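PDB 6TSB: peroxiredoxin from Clostridioides difficile, which hydrolyses chitin through its C-terminal family 18 glycoside hydrolase domain, the part in this structure, and probably reduces peroxides through a separate peroxiredoxin domain. Local coordinates for residues A[133-138]-A[174-179]. Sequence-based numbering, arbitrary orientation.
Sequences GIDIDW and WLSVAG
Ile136 O is gripped from two directions: Ala178 N reaches it at 3.0 Å in a nearly straight bond (171° at the hydrogen), and a water lies 2.7 Å from the same Ile136 O. The same water accepts a hydrogen bond from Trp138 N and lies near Ala178 O, and so bridges the two segments. Further back, Ile136 N bonds to Ser176 O at 2.8 Å, Ser176 N to Ile134 O, and Ile134 N to Trp174 O at 2.9 Å, the ladder of two parallel strands.

Asp135 and Ser176 share one face. With CG anti to the backbone N (chi1 -178°), Asp135 turns OD1 to the Ser176 hydroxyl, a bond whose very short modelled length is doubtful, while OD2 is hydrogen-bonded to Tyr41 OH. The small serine can serve two partners: its OG also accepts a hydrogen bond from Trp174 NE1 at 2.8 Å, which helps fix the indole, whose CD1 edge meets Ile134 O in the ring plane at 3.2 Å. Ala178 CB, short enough to fit, lies 3.5 Å from Asp137 CG.

The other face is greasy: Leu175 CD1 lies against Ile134 CG2 at 3.7 Å, and branched Val177 packs on helix 154-169. That helix joins the strands in a beta-alpha-beta crossover of the TIM barrel, and Asp135 and Asp137 belong to the DxxDxDxE signature of family 18 chitinases, which in relatives ends in the catalytic acid.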
ATOM      1  N   GLY A 133       6.468  33.927  21.254  1.00 42.43           N
ATOM      2  CA  GLY A 133       7.425  34.658  20.420  1.00 42.72           C
ATOM      3  C   GLY A 133       6.969  34.753  18.988  1.00 41.07           C
ATOM      4  O   GLY A 133       5.767  34.792  18.744  1.00 38.12           O
ATOM      5  N   ILE A 134       7.921  34.761  18.067  1.00 38.58           N
ATOM      6  CA  ILE A 134       7.672  35.233  16.680  1.00 42.64           C
ATOM      7  C   ILE A 134       8.439  34.350  15.700  1.00 38.40           C
ATOM      8  O   ILE A 134       9.513  33.799  16.062  1.00 39.81           O
ATOM      9  CB  ILE A 134       8.011  36.748  16.572  1.00 46.27           C
ATOM     10  CG1 ILE A 134       7.202  37.414  15.461  1.00 52.71           C
ATOM     11  CG2 ILE A 134       9.505  37.038  16.433  1.00 40.03           C
ATOM     12  CD1 ILE A 134       5.836  37.866  15.927  1.00 56.91           C
ATOM     13  N   ASP A 135       7.895  34.236  14.497  1.00 38.66           N
ATOM     14  CA  ASP A 135       8.499  33.483  13.384  1.00 39.61           C
ATOM     15  C   ASP A 135       8.603  34.461  12.225  1.00 40.65           C
ATOM     16  O   ASP A 135       7.603  35.173  12.001  1.00 41.87           O
ATOM     17  CB  ASP A 135       7.643  32.258  13.054  1.00 43.32           C
ATOM     18  CG  ASP A 135       8.242  31.401  11.946  1.00 46.14           C
ATOM     19  OD1 ASP A 135       9.423  31.066  12.064  1.00 41.59           O
ATOM     20  OD2 ASP A 135       7.519  31.070  10.983  1.00 46.43           O
ATOM     21  N   ILE A 136       9.728  34.502  11.508  1.00 36.96           N
ATOM     22  CA  ILE A 136       9.884  35.472  10.384  1.00 35.27           C
ATOM     23  C   ILE A 136       9.834  34.725   9.071  1.00 34.47           C
ATOM     24  O   ILE A 136      10.613  33.803   8.916  1.00 43.38           O
ATOM     25  CB  ILE A 136      11.170  36.277  10.566  1.00 39.62           C
ATOM     26  CG1 ILE A 136      11.180  36.963  11.935  1.00 38.38           C
ATOM     27  CG2 ILE A 136      11.346  37.258   9.417  1.00 40.86           C
ATOM     28  CD1 ILE A 136      10.111  38.007  12.098  1.00 35.31           C
ATOM     29  N   ASP A 137       8.891  35.053   8.191  1.00 41.66           N
ATOM     30  CA  ASP A 137       8.676  34.326   6.915  1.00 41.55           C
ATOM     31  C   ASP A 137       8.918  35.272   5.747  1.00 41.01           C
ATOM     32  O   ASP A 137       8.015  35.485   4.942  1.00 38.69           O
ATOM     33  CB  ASP A 137       7.302  33.679   6.766  1.00 49.88           C
ATOM     34  CG  ASP A 137       7.033  32.550   7.743  1.00 55.23           C
ATOM     35  OD1 ASP A 137       7.537  32.644   8.877  1.00 53.89           O
ATOM     36  OD2 ASP A 137       6.293  31.591   7.358  1.00 66.39           O
ATOM     37  N   TRP A 138      10.168  35.677   5.585  1.00 43.48           N
ATOM     38  CA  TRP A 138      10.628  36.447   4.407  1.00 42.91           C
ATOM     39  C   TRP A 138      10.966  35.463   3.281  1.00 45.68           C
ATOM     40  O   TRP A 138      11.890  34.635   3.468  1.00 45.20           O
ATOM     41  CB  TRP A 138      11.799  37.312   4.866  1.00 43.64           C
ATOM     42  CG  TRP A 138      12.302  38.302   3.875  1.00 39.42           C
ATOM     43  CD1 TRP A 138      11.922  38.477   2.578  1.00 39.29           C
ATOM     44  CD2 TRP A 138      13.370  39.219   4.124  1.00 38.74           C
ATOM     45  NE1 TRP A 138      12.660  39.479   2.014  1.00 42.88           N
ATOM     46  CE2 TRP A 138      13.549  39.961   2.945  1.00 42.15           C
ATOM     47  CE3 TRP A 138      14.145  39.518   5.251  1.00 41.96           C
ATOM     48  CZ2 TRP A 138      14.522  40.961   2.850  1.00 46.36           C
ATOM     49  CZ3 TRP A 138      15.089  40.516   5.165  1.00 45.36           C
ATOM     50  CH2 TRP A 138      15.281  41.221   3.974  1.00 45.32           C
ATOM     51  N   TRP A 174      10.766  32.911  21.852  1.00 42.54           N
ATOM     52  CA  TRP A 174      11.040  32.127  20.642  1.00 42.05           C
ATOM     53  C   TRP A 174      11.225  33.098  19.489  1.00 45.23           C
ATOM     54  O   TRP A 174      10.392  33.998  19.283  1.00 40.42           O
ATOM     55  CB  TRP A 174       9.896  31.153  20.431  1.00 41.72           C
ATOM     56  CG  TRP A 174       9.734  30.552  19.076  1.00 36.17           C
ATOM     57  CD1 TRP A 174       9.686  31.169  17.858  1.00 37.43           C
ATOM     58  CD2 TRP A 174       9.438  29.175  18.850  1.00 35.24           C
ATOM     59  NE1 TRP A 174       9.415  30.252  16.879  1.00 34.80           N
ATOM     60  CE2 TRP A 174       9.237  29.022  17.464  1.00 38.92           C
ATOM     61  CE3 TRP A 174       9.316  28.069  19.697  1.00 39.58           C
ATOM     62  CZ2 TRP A 174       8.941  27.783  16.904  1.00 40.06           C
ATOM     63  CZ3 TRP A 174       9.004  26.853  19.141  1.00 39.09           C
ATOM     64  CH2 TRP A 174       8.813  26.714  17.765  1.00 40.00           C
ATOM     65  N   LEU A 175      12.314  32.909  18.766  1.00 39.27           N
ATOM     66  CA  LEU A 175      12.497  33.571  17.473  1.00 37.75           C
ATOM     67  C   LEU A 175      12.856  32.468  16.492  1.00 39.16           C
ATOM     68  O   LEU A 175      13.703  31.660  16.841  1.00 40.06           O
ATOM     69  CB  LEU A 175      13.613  34.613  17.616  1.00 40.38           C
ATOM     70  CG  LEU A 175      14.094  35.224  16.302  1.00 40.19           C
ATOM     71  CD1 LEU A 175      12.940  35.851  15.546  1.00 42.00           C
ATOM     72  CD2 LEU A 175      15.185  36.253  16.556  1.00 42.24           C
ATOM     73  N   SER A 176      12.219  32.438  15.331  1.00 34.71           N
ATOM     74  CA  SER A 176      12.449  31.414  14.305  1.00 38.39           C
ATOM     75  C   SER A 176      12.348  32.080  12.941  1.00 36.58           C
ATOM     76  O   SER A 176      11.810  33.170  12.838  1.00 40.02           O
ATOM     77  CB  SER A 176      11.489  30.250  14.450  1.00 39.64           C
ATOM     78  OG  SER A 176      10.126  30.644  14.221  1.00 42.42           O
ATOM     79  N   VAL A 177      12.876  31.416  11.940  1.00 36.21           N
ATOM     80  CA  VAL A 177      12.958  31.918  10.555  1.00 36.89           C
ATOM     81  C   VAL A 177      12.503  30.743   9.721  1.00 37.68           C
ATOM     82  O   VAL A 177      12.938  29.630  10.011  1.00 42.51           O
ATOM     83  CB  VAL A 177      14.406  32.330  10.256  1.00 43.44           C
ATOM     84  CG1 VAL A 177      14.670  32.488   8.764  1.00 44.43           C
ATOM     85  CG2 VAL A 177      14.766  33.588  11.032  1.00 46.82           C
ATOM     86  N   ALA A 178      11.607  30.991   8.788  1.00 41.99           N
ATOM     87  CA  ALA A 178      11.163  30.019   7.779  1.00 42.93           C
ATOM     88  C   ALA A 178      12.057  30.211   6.570  1.00 43.07           C
ATOM     89  O   ALA A 178      12.115  31.362   6.090  1.00 46.05           O
ATOM     90  CB  ALA A 178       9.713  30.256   7.410  1.00 42.94           C
ATOM     91  N   GLY A 179      12.699  29.134   6.110  1.00 43.99           N
ATOM     92  CA  GLY A 179      13.514  29.143   4.884  1.00 46.62           C
ATOM     93  C   GLY A 179      13.714  27.759   4.292  1.00 47.40           C
ATOM     94  O   GLY A 179      13.158  26.802   4.823  1.00 42.42           O
TER
HETATM   95  O   HOH W   1      12.324  34.518   6.928  1.00 39.98           O
HETATM   96  O   HOH W   2      13.861  33.182   4.927  1.00 49.19           O